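PDB 3BHW: BREX protein BrxA, which is probably part of a type 1 BREX system, which protects the bacterium against double-stranded DNA phage by blocking phage DNA replication without degrading that DNA. Local coordinates for residues 83-91 / 175-183; 99-108 / 120-129. All blocks are in the same frame, centred on the assembly; numbering follows the deposited sequence.

Contact 1: residues 83-91 / 175-183; sequences TQVAIQAVF and VRISGEVMS
The side-chain amide of Gln88 meets the backbone of residues 176-178 with both of its ends. Its OE1 accepts from Ser178 N at 2.7 Å in a nearly straight bond, 172° at the hydrogen, with the donor a little off the plane of the amide. The other end is held more loosely: Gln88 NE2 gives a weak bond to Arg176 O at 3.3 Å and another weak one to Gln84 OE1, one turn back on its own helix. The chain of Gln88 is extended beyond CG (chi2 178°), which carries the amide across to the loop. Ile177 runs past it in the opposite direction, with CD1 3.7 Å from Gln88 CD. Ser178 is the N-cap of helix 179-187. Its OG accepts from Val181 N at 3.3 Å, and it also makes a weak bond to Gln88 OE1. Gln88 thus grips the chain just where this helix starts. The two helical segments are inclined by 30°, with axes 9.5 Å apart. Between them Val181 CG2 lies 3.7 Å from Val85 O and close to Ala89 CB. Val85 CG2 packs on Ser178 CB. Met77 of helix 72-80 touches both Val85 and Val181. Toward solvent the contact thins to the exposed Glu180. It crosses Val85 at about a right angle, with OE2 4.2 Å from Val85 CG1.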
loop_
_atom_site.group_PDB
_atom_site.type_symbol
_atom_site.label_atom_id
_atom_site.label_comp_id
_atom_site.label_asym_id
_atom_site.label_seq_id
_atom_site.Cartn_x
_atom_site.Cartn_y
_atom_site.Cartn_z
ATOM N N THR A 83 11.394 -7.270 8.928
ATOM C CA THR A 83 10.351 -6.305 9.142
ATOM C C THR A 83 10.340 -5.194 8.070
ATOM O O THR A 83 9.300 -4.923 7.463
ATOM C CB THR A 83 10.444 -5.764 10.576
ATOM O OG1 THR A 83 10.192 -6.843 11.486
ATOM C CG2 THR A 83 9.379 -4.718 10.806
ATOM N N GLN A 84 11.477 -4.563 7.822
ATOM C CA GLN A 84 11.539 -3.481 6.831
ATOM C C GLN A 84 11.391 -4.021 5.400
ATOM O O GLN A 84 10.678 -3.441 4.567
ATOM C CB GLN A 84 12.829 -2.665 7.010
ATOM C CG GLN A 84 13.011 -1.500 6.023
ATOM C CD GLN A 84 12.324 -0.205 6.475
ATOM O OE1 GLN A 84 11.207 0.118 6.030
ATOM N NE2 GLN A 84 12.987 0.541 7.360
ATOM N N VAL A 85 12.028 -5.150 5.099
ATOM C CA VAL A 85 11.918 -5.690 3.753
ATOM C C VAL A 85 10.446 -6.052 3.472
ATOM O O VAL A 85 9.895 -5.675 2.437
ATOM C CB VAL A 85 12.909 -6.879 3.496
ATOM C CG1 VAL A 85 12.673 -7.482 2.155
ATOM C CG2 VAL A 85 14.357 -6.415 3.590
ATOM N N ALA A 86 9.831 -6.794 4.393
ATOM C CA ALA A 86 8.447 -7.252 4.220
ATOM C C ALA A 86 7.477 -6.074 4.128
ATOM O O ALA A 86 6.581 -6.062 3.266
ATOM C CB ALA A 86 8.052 -8.261 5.357
ATOM N N ILE A 87 7.635 -5.078 4.994
ATOM C CA ILE A 87 6.675 -3.958 4.960
ATOM C C ILE A 87 6.780 -3.186 3.637
ATOM O O ILE A 87 5.767 -2.796 3.075
ATOM C CB ILE A 87 6.831 -3.013 6.156
ATOM C CG1 ILE A 87 5.607 -2.111 6.284
ATOM C CG2 ILE A 87 8.132 -2.243 6.058
ATOM C CD1 ILE A 87 4.678 -2.518 7.385
ATOM N N GLN A 88 7.985 -3.050 3.118
ATOM C CA GLN A 88 8.192 -2.345 1.870
ATOM C C GLN A 88 7.606 -3.096 0.674
ATOM O O GLN A 88 7.185 -2.490 -0.300
ATOM C CB GLN A 88 9.699 -2.097 1.684
ATOM C CG GLN A 88 10.186 -0.972 2.618
ATOM C CD GLN A 88 11.678 -0.697 2.524
ATOM O OE1 GLN A 88 12.386 -1.339 1.751
ATOM N NE2 GLN A 88 12.147 0.283 3.289
ATOM N N ALA A 89 7.656 -4.412 0.734
ATOM C CA ALA A 89 7.070 -5.251 -0.306
ATOM C C ALA A 89 5.558 -5.082 -0.235
ATOM O O ALA A 89 4.856 -4.922 -1.274
ATOM C CB ALA A 89 7.447 -6.708 -0.082
ATOM N N VAL A 90 5.027 -5.064 0.993
ATOM C CA VAL A 90 3.588 -4.809 1.105
ATOM C C VAL A 90 3.255 -3.397 0.556
ATOM O O VAL A 90 2.226 -3.199 -0.146
ATOM C CB VAL A 90 3.080 -5.006 2.535
ATOM C CG1 VAL A 90 1.578 -4.728 2.530
ATOM C CG2 VAL A 90 3.360 -6.415 2.966
ATOM N N PHE A 91 4.115 -2.428 0.845
ATOM C CA PHE A 91 3.952 -1.058 0.334
ATOM C C PHE A 91 3.894 -1.020 -1.189
ATOM O O PHE A 91 3.011 -0.359 -1.769
ATOM C CB PHE A 91 5.074 -0.178 0.900
ATOM C CG PHE A 91 4.982 1.306 0.565
ATOM C CD1 PHE A 91 3.795 2.069 0.665
ATOM C CD2 PHE A 91 6.154 1.970 0.202
ATOM C CE1 PHE A 91 3.858 3.457 0.385
ATOM C CE2 PHE A 91 6.182 3.316 -0.060
ATOM C CZ PHE A 91 5.053 4.073 0.036
ATOM N N VAL A 175 13.316 7.647 2.919
ATOM C CA VAL A 175 13.356 6.240 3.271
ATOM C C VAL A 175 13.972 5.496 2.094
ATOM O O VAL A 175 13.546 5.670 0.949
ATOM C CB VAL A 175 11.947 5.685 3.594
ATOM C CG1 VAL A 175 11.412 6.281 4.898
ATOM C CG2 VAL A 175 10.977 5.933 2.442
ATOM N N ARG A 176 15.004 4.708 2.393
ATOM C CA ARG A 176 15.715 3.875 1.419
ATOM C C ARG A 176 14.969 2.565 1.253
ATOM O O ARG A 176 14.867 1.801 2.200
ATOM C CB ARG A 176 17.165 3.634 1.908
ATOM C CG ARG A 176 17.877 2.381 1.365
ATOM C CD ARG A 176 18.507 2.616 -0.005
ATOM N NE ARG A 176 18.993 1.409 -0.707
ATOM C CZ ARG A 176 19.103 0.171 -0.205
ATOM N NH1 ARG A 176 18.779 -0.106 1.052
ATOM N NH2 ARG A 176 19.569 -0.799 -0.982
ATOM N N ILE A 177 14.423 2.326 0.053
ATOM C CA ILE A 177 13.756 1.067 -0.237
ATOM C C ILE A 177 14.809 -0.036 -0.435
ATOM O O ILE A 177 15.819 0.150 -1.151
ATOM C CB ILE A 177 12.802 1.137 -1.461
ATOM C CG1 ILE A 177 11.644 2.134 -1.230
ATOM C CG2 ILE A 177 12.266 -0.207 -1.758
ATOM C CD1 ILE A 177 10.774 1.813 -0.006
ATOM N N SER A 178 14.573 -1.168 0.215
ATOM C CA SER A 178 15.516 -2.249 0.204
ATOM C C SER A 178 15.819 -2.691 -1.223
ATOM O O SER A 178 14.948 -2.724 -2.100
ATOM C CB SER A 178 15.015 -3.423 1.031
ATOM O OG SER A 178 13.955 -4.053 0.382
ATOM N N GLY A 179 17.083 -3.023 -1.429
ATOM C CA GLY A 179 17.576 -3.472 -2.707
ATOM C C GLY A 179 16.844 -4.715 -3.156
ATOM O O GLY A 179 16.638 -4.899 -4.343
ATOM N N GLU A 180 16.431 -5.563 -2.215
ATOM C CA GLU A 180 15.679 -6.781 -2.534
ATOM C C GLU A 180 14.314 -6.429 -3.138
ATOM O O GLU A 180 13.868 -7.020 -4.093
ATOM C CB GLU A 180 15.435 -7.546 -1.262
ATOM C CG GLU A 180 15.342 -9.032 -1.415
ATOM C CD GLU A 180 15.511 -9.693 -0.079
ATOM O OE1 GLU A 180 16.458 -9.307 0.642
ATOM O OE2 GLU A 180 14.694 -10.573 0.258
ATOM N N VAL A 181 13.663 -5.427 -2.580
ATOM C CA VAL A 181 12.369 -5.057 -3.119
ATOM C C VAL A 181 12.539 -4.411 -4.485
ATOM O O VAL A 181 11.814 -4.747 -5.448
ATOM C CB VAL A 181 11.674 -4.127 -2.132
ATOM C CG1 VAL A 181 10.517 -3.375 -2.847
ATOM C CG2 VAL A 181 11.214 -4.978 -0.907
ATOM N N MET A 182 13.503 -3.500 -4.576
ATOM C CA MET A 182 13.737 -2.790 -5.841
ATOM C C MET A 182 14.123 -3.741 -6.992
ATOM O O MET A 182 13.730 -3.497 -8.141
ATOM C CB MET A 182 14.760 -1.642 -5.707
ATOM C CG MET A 182 14.374 -0.481 -4.780
ATOM S SD MET A 182 12.756 0.357 -5.170
ATOM C CE MET A 182 13.036 0.614 -6.928
ATOM N N SER A 183 14.910 -4.780 -6.679
ATOM C CA SER A 183 15.334 -5.759 -7.677
ATOM C C SER A 183 14.099 -6.497 -8.197
ATOM O O SER A 183 13.951 -6.691 -9.418
ATOM C CB SER A 183 16.434 -6.697 -7.104
ATOM O OG SER A 183 16.875 -7.702 -8.018
#

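Contact 2: residues 99-108 / 120-129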
loop_
_atom_site.group_PDB
_atom_site.type_symbol
_atom_site.label_atom_id
_atom_site.label_comp_id
_atom_site.label_asym_id
_atom_site.label_seq_id
_atom_site.Cartn_x
_atom_site.Cartn_y
_atom_site.Cartn_z
ATOM N N THR A 99 -4.014 3.445 -7.620
ATOM C CA THR A 99 -3.598 4.684 -8.287
ATOM C C THR A 99 -3.788 5.896 -7.373
ATOM O O THR A 99 -3.067 6.867 -7.493
ATOM C CB THR A 99 -4.332 4.814 -9.659
ATOM O OG1 THR A 99 -4.061 3.619 -10.422
ATOM C CG2 THR A 99 -3.841 6.026 -10.434
ATOM N N LEU A 100 -4.789 5.868 -6.486
ATOM C CA LEU A 100 -5.004 6.980 -5.590
ATOM C C LEU A 100 -3.784 7.187 -4.667
ATOM O O LEU A 100 -3.326 8.336 -4.464
ATOM C CB LEU A 100 -6.298 6.798 -4.779
ATOM C CG LEU A 100 -6.629 7.914 -3.805
ATOM C CD1 LEU A 100 -7.210 9.080 -4.547
ATOM C CD2 LEU A 100 -7.595 7.327 -2.746
ATOM N N LEU A 101 -3.271 6.088 -4.106
ATOM C CA LEU A 101 -2.034 6.121 -3.299
ATOM C C LEU A 101 -0.817 6.473 -4.162
ATOM O O LEU A 101 -0.063 7.395 -3.865
ATOM C CB LEU A 101 -1.800 4.799 -2.583
ATOM C CG LEU A 101 -0.489 4.737 -1.781
ATOM C CD1 LEU A 101 -0.449 5.722 -0.583
ATOM C CD2 LEU A 101 -0.328 3.304 -1.284
ATOM N N GLY A 102 -0.623 5.738 -5.251
ATOM C CA GLY A 102 0.548 5.976 -6.101
ATOM C C GLY A 102 0.672 7.425 -6.582
ATOM O O GLY A 102 1.766 8.015 -6.489
ATOM N N ASP A 103 -0.442 7.995 -7.069
ATOM C CA ASP A 103 -0.475 9.369 -7.568
ATOM C C ASP A 103 -0.238 10.373 -6.424
ATOM O O ASP A 103 0.356 11.423 -6.647
ATOM C CB ASP A 103 -1.782 9.708 -8.341
ATOM C CG ASP A 103 -1.768 9.208 -9.771
ATOM O OD1 ASP A 103 -0.820 8.483 -10.148
ATOM O OD2 ASP A 103 -2.719 9.566 -10.522
ATOM N N PHE A 104 -0.686 10.042 -5.207
ATOM C CA PHE A 104 -0.354 10.903 -4.059
ATOM C C PHE A 104 1.182 11.041 -3.921
ATOM O O PHE A 104 1.717 12.160 -3.774
ATOM C CB PHE A 104 -1.000 10.383 -2.764
ATOM C CG PHE A 104 -0.974 11.387 -1.630
ATOM C CD1 PHE A 104 -1.284 12.716 -1.853
ATOM C CD2 PHE A 104 -0.563 10.992 -0.349
ATOM C CE1 PHE A 104 -1.267 13.655 -0.791
ATOM C CE2 PHE A 104 -0.508 11.922 0.719
ATOM C CZ PHE A 104 -0.873 13.264 0.487
ATOM N N LEU A 105 1.869 9.914 -4.027
ATOM C CA LEU A 105 3.292 9.809 -3.869
ATOM C C LEU A 105 3.935 10.541 -5.031
ATOM O O LEU A 105 4.701 11.456 -4.783
ATOM C CB LEU A 105 3.678 8.344 -3.869
ATOM C CG LEU A 105 3.215 7.675 -2.584
ATOM C CD1 LEU A 105 3.133 6.130 -2.754
ATOM C CD2 LEU A 105 4.137 8.082 -1.451
ATOM N N ASP A 106 3.523 10.204 -6.262
ATOM C CA ASP A 106 4.102 10.710 -7.477
ATOM C C ASP A 106 3.950 12.207 -7.673
ATOM O O ASP A 106 4.872 12.853 -8.094
ATOM C CB ASP A 106 3.387 10.011 -8.660
ATOM C CG ASP A 106 4.121 10.196 -10.020
ATOM O OD1 ASP A 106 5.351 10.355 -10.046
ATOM O OD2 ASP A 106 3.488 10.099 -11.053
ATOM N N LEU A 107 2.740 12.721 -7.458
ATOM C CA LEU A 107 2.424 14.106 -7.819
ATOM C C LEU A 107 2.462 15.080 -6.659
ATOM O O LEU A 107 2.419 16.268 -6.922
ATOM C CB LEU A 107 1.041 14.167 -8.420
ATOM C CG LEU A 107 0.859 13.124 -9.529
ATOM C CD1 LEU A 107 -0.542 13.209 -9.991
ATOM C CD2 LEU A 107 1.773 13.281 -10.706
ATOM N N VAL A 108 2.492 14.595 -5.408
ATOM C CA VAL A 108 2.499 15.487 -4.225
ATOM C C VAL A 108 3.699 15.226 -3.309
ATOM O O VAL A 108 4.540 16.113 -3.044
ATOM C CB VAL A 108 1.148 15.384 -3.409
ATOM C CG1 VAL A 108 1.103 16.442 -2.312
ATOM C CG2 VAL A 108 -0.089 15.512 -4.320
ATOM N N LEU A 120 4.058 17.202 5.100
ATOM C CA LEU A 120 2.891 16.774 4.345
ATOM C C LEU A 120 1.640 17.001 5.184
ATOM O O LEU A 120 1.014 16.067 5.633
ATOM C CB LEU A 120 3.053 15.294 3.962
ATOM C CG LEU A 120 2.126 14.740 2.870
ATOM C CD1 LEU A 120 2.487 15.360 1.517
ATOM C CD2 LEU A 120 2.189 13.213 2.787
ATOM N N PRO A 121 1.287 18.270 5.434
ATOM C CA PRO A 121 0.102 18.507 6.246
ATOM C C PRO A 121 -1.162 18.045 5.534
ATOM O O PRO A 121 -1.162 17.954 4.298
ATOM C CB PRO A 121 0.129 20.030 6.443
ATOM C CG PRO A 121 0.872 20.540 5.340
ATOM C CD PRO A 121 1.940 19.530 5.067
ATOM N N ARG A 122 -2.203 17.739 6.314
ATOM C CA ARG A 122 -3.474 17.225 5.783
ATOM C C ARG A 122 -4.145 18.055 4.693
ATOM O O ARG A 122 -4.757 17.489 3.798
ATOM C CB ARG A 122 -4.446 16.893 6.909
ATOM C CG ARG A 122 -3.926 15.799 7.812
ATOM C CD ARG A 122 -4.516 14.419 7.475
ATOM N NE ARG A 122 -4.180 13.435 8.518
ATOM C CZ ARG A 122 -4.948 12.399 8.843
ATOM N NH1 ARG A 122 -6.102 12.209 8.215
ATOM N NH2 ARG A 122 -4.574 11.556 9.801
ATOM N N LYS A 123 -4.016 19.385 4.723
ATOM C CA LYS A 123 -4.563 20.211 3.624
ATOM C C LYS A 123 -4.051 19.751 2.244
ATOM O O LYS A 123 -4.736 19.940 1.240
ATOM C CB LYS A 123 -4.245 21.701 3.786
ATOM C CG LYS A 123 -2.766 21.999 4.067
ATOM C CD LYS A 123 -2.180 23.095 3.189
ATOM C CE LYS A 123 -2.145 24.433 3.927
ATOM N NZ LYS A 123 -3.337 25.272 3.654
ATOM N N MET A 124 -2.853 19.162 2.214
ATOM C CA MET A 124 -2.231 18.669 0.965
ATOM C C MET A 124 -2.960 17.447 0.436
ATOM O O MET A 124 -3.079 17.268 -0.771
ATOM C CB MET A 124 -0.743 18.364 1.194
ATOM C CG MET A 124 -0.027 19.561 1.749
ATOM S SD MET A 124 1.576 19.681 0.997
ATOM C CE MET A 124 1.177 20.453 -0.591
ATOM N N TRP A 125 -3.422 16.600 1.354
ATOM C CA TRP A 125 -4.256 15.474 0.968
ATOM C C TRP A 125 -5.608 15.963 0.469
ATOM O O TRP A 125 -6.052 15.530 -0.558
ATOM C CB TRP A 125 -4.431 14.481 2.106
ATOM C CG TRP A 125 -5.433 13.448 1.800
ATOM C CD1 TRP A 125 -6.721 13.439 2.225
ATOM C CD2 TRP A 125 -5.281 12.288 0.957
ATOM N NE1 TRP A 125 -7.386 12.343 1.722
ATOM C CE2 TRP A 125 -6.521 11.612 0.956
ATOM C CE3 TRP A 125 -4.221 11.737 0.234
ATOM C CZ2 TRP A 125 -6.730 10.447 0.248
ATOM C CZ3 TRP A 125 -4.447 10.538 -0.467
ATOM C CH2 TRP A 125 -5.694 9.918 -0.447
ATOM N N ASP A 126 -6.208 16.889 1.218
ATOM C CA ASP A 126 -7.469 17.507 0.872
ATOM C C ASP A 126 -7.461 18.077 -0.539
ATOM O O ASP A 126 -8.363 17.811 -1.325
ATOM C CB ASP A 126 -7.728 18.644 1.862
ATOM C CG ASP A 126 -8.535 18.203 3.056
ATOM O OD1 ASP A 126 -8.539 16.999 3.399
ATOM O OD2 ASP A 126 -9.172 19.088 3.669
ATOM N N GLN A 127 -6.434 18.862 -0.847
ATOM C CA GLN A 127 -6.331 19.565 -2.105
ATOM C C GLN A 127 -6.019 18.580 -3.255
ATOM O O GLN A 127 -6.467 18.751 -4.388
ATOM C CB GLN A 127 -5.306 20.701 -1.987
ATOM C CG GLN A 127 -5.703 21.729 -0.925
ATOM C CD GLN A 127 -4.553 22.621 -0.446
ATOM O OE1 GLN A 127 -4.614 23.203 0.663
ATOM N NE2 GLN A 127 -3.540 22.795 -1.296
ATOM N N TYR A 128 -5.316 17.518 -2.933
ATOM C CA TYR A 128 -5.052 16.417 -3.889
ATOM C C TYR A 128 -6.362 15.755 -4.289
ATOM O O TYR A 128 -6.589 15.500 -5.464
ATOM C CB TYR A 128 -4.039 15.414 -3.272
ATOM C CG TYR A 128 -3.937 14.078 -3.998
ATOM C CD1 TYR A 128 -3.258 13.964 -5.218
ATOM C CD2 TYR A 128 -4.525 12.940 -3.450
ATOM C CE1 TYR A 128 -3.153 12.733 -5.873
ATOM C CE2 TYR A 128 -4.464 11.712 -4.109
ATOM C CZ TYR A 128 -3.782 11.603 -5.306
ATOM O OH TYR A 128 -3.709 10.406 -5.992
ATOM N N LEU A 129 -7.175 15.420 -3.299
ATOM C CA LEU A 129 -8.501 14.909 -3.614
ATOM C C LEU A 129 -9.304 15.853 -4.485
ATOM O O LEU A 129 -9.922 15.408 -5.430
ATOM C CB LEU A 129 -9.258 14.553 -2.357
ATOM C CG LEU A 129 -8.791 13.245 -1.738
ATOM C CD1 LEU A 129 -9.752 12.880 -0.625
ATOM C CD2 LEU A 129 -8.761 12.147 -2.779
#
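The helical segments 99-108 and 122-129 cross steeply, at 115°, with the axes 11.3 Å apart, so large side chains fill the gap between them. Tyr128 packs as a knob into a hole formed by Leu100, Asp103, Phe104 and Val108. Its CG lies anti to the backbone N (chi1 166°), and the ring reaches across to the opposite helix. At its end Tyr128 OH donates to Leu100 O at 2.6 Å. The same carbonyl accepts from Phe104 N within the helix, so two donors hold it. Phe104 CA makes a CH-pi contact over the face of the Tyr128 ring, 4.0 Å from its centroid. Val108 CG2 touches Tyr128 CD1 at 3.6 Å. Phe104, Trp125 and Tyr128 form an aromatic cluster. Trp125 turns its edge to the face of Phe104 in a T-shaped pair, with planes at 88° and Trp125 CE3 over the centre of the phenyl ring. The Phe104 and Tyr128 rings meet obliquely. Leu120 and Phe104 point at each other, with Leu120 CD2 3.6 Å from Phe104 CE2. Leu100 CD2 packs at the edge of Trp125, 4.0 Å from CH2. The carboxylate of Asp103 turns to other partners: a salt bridge to Arg7 and hydrogen bonds to Tyr8 and Tyr192. Trp125 and Leu120 also touch helix 145-161, while Leu101 and Leu105 pack on helix 83-97. Helix 99-112 therefore lies between helix 83-97 and helix 122-135 in this all-helical fold.

How the contacts relate
After four earlier helices (19-31 to 72-80) the chain enters helix 83-97, which supplies the first half of contact 1. Helix 99-112 follows almost at once and begins contact 2. A short connection leads to residues 120-129, which close contact 2 as a small loop. The chain then passes through helix 145-161 before residues 175-183 return to helix 83-97 and close contact 1. Contact 2 is therefore nested inside the larger loop. The two centres are about 21 Å apart, but the contacts touch: Phe91 CZ packs 4.0 Å from Leu105 CD1. This links the late helix 179-187, through helices 83-97 and 99-112, to helix 122-135.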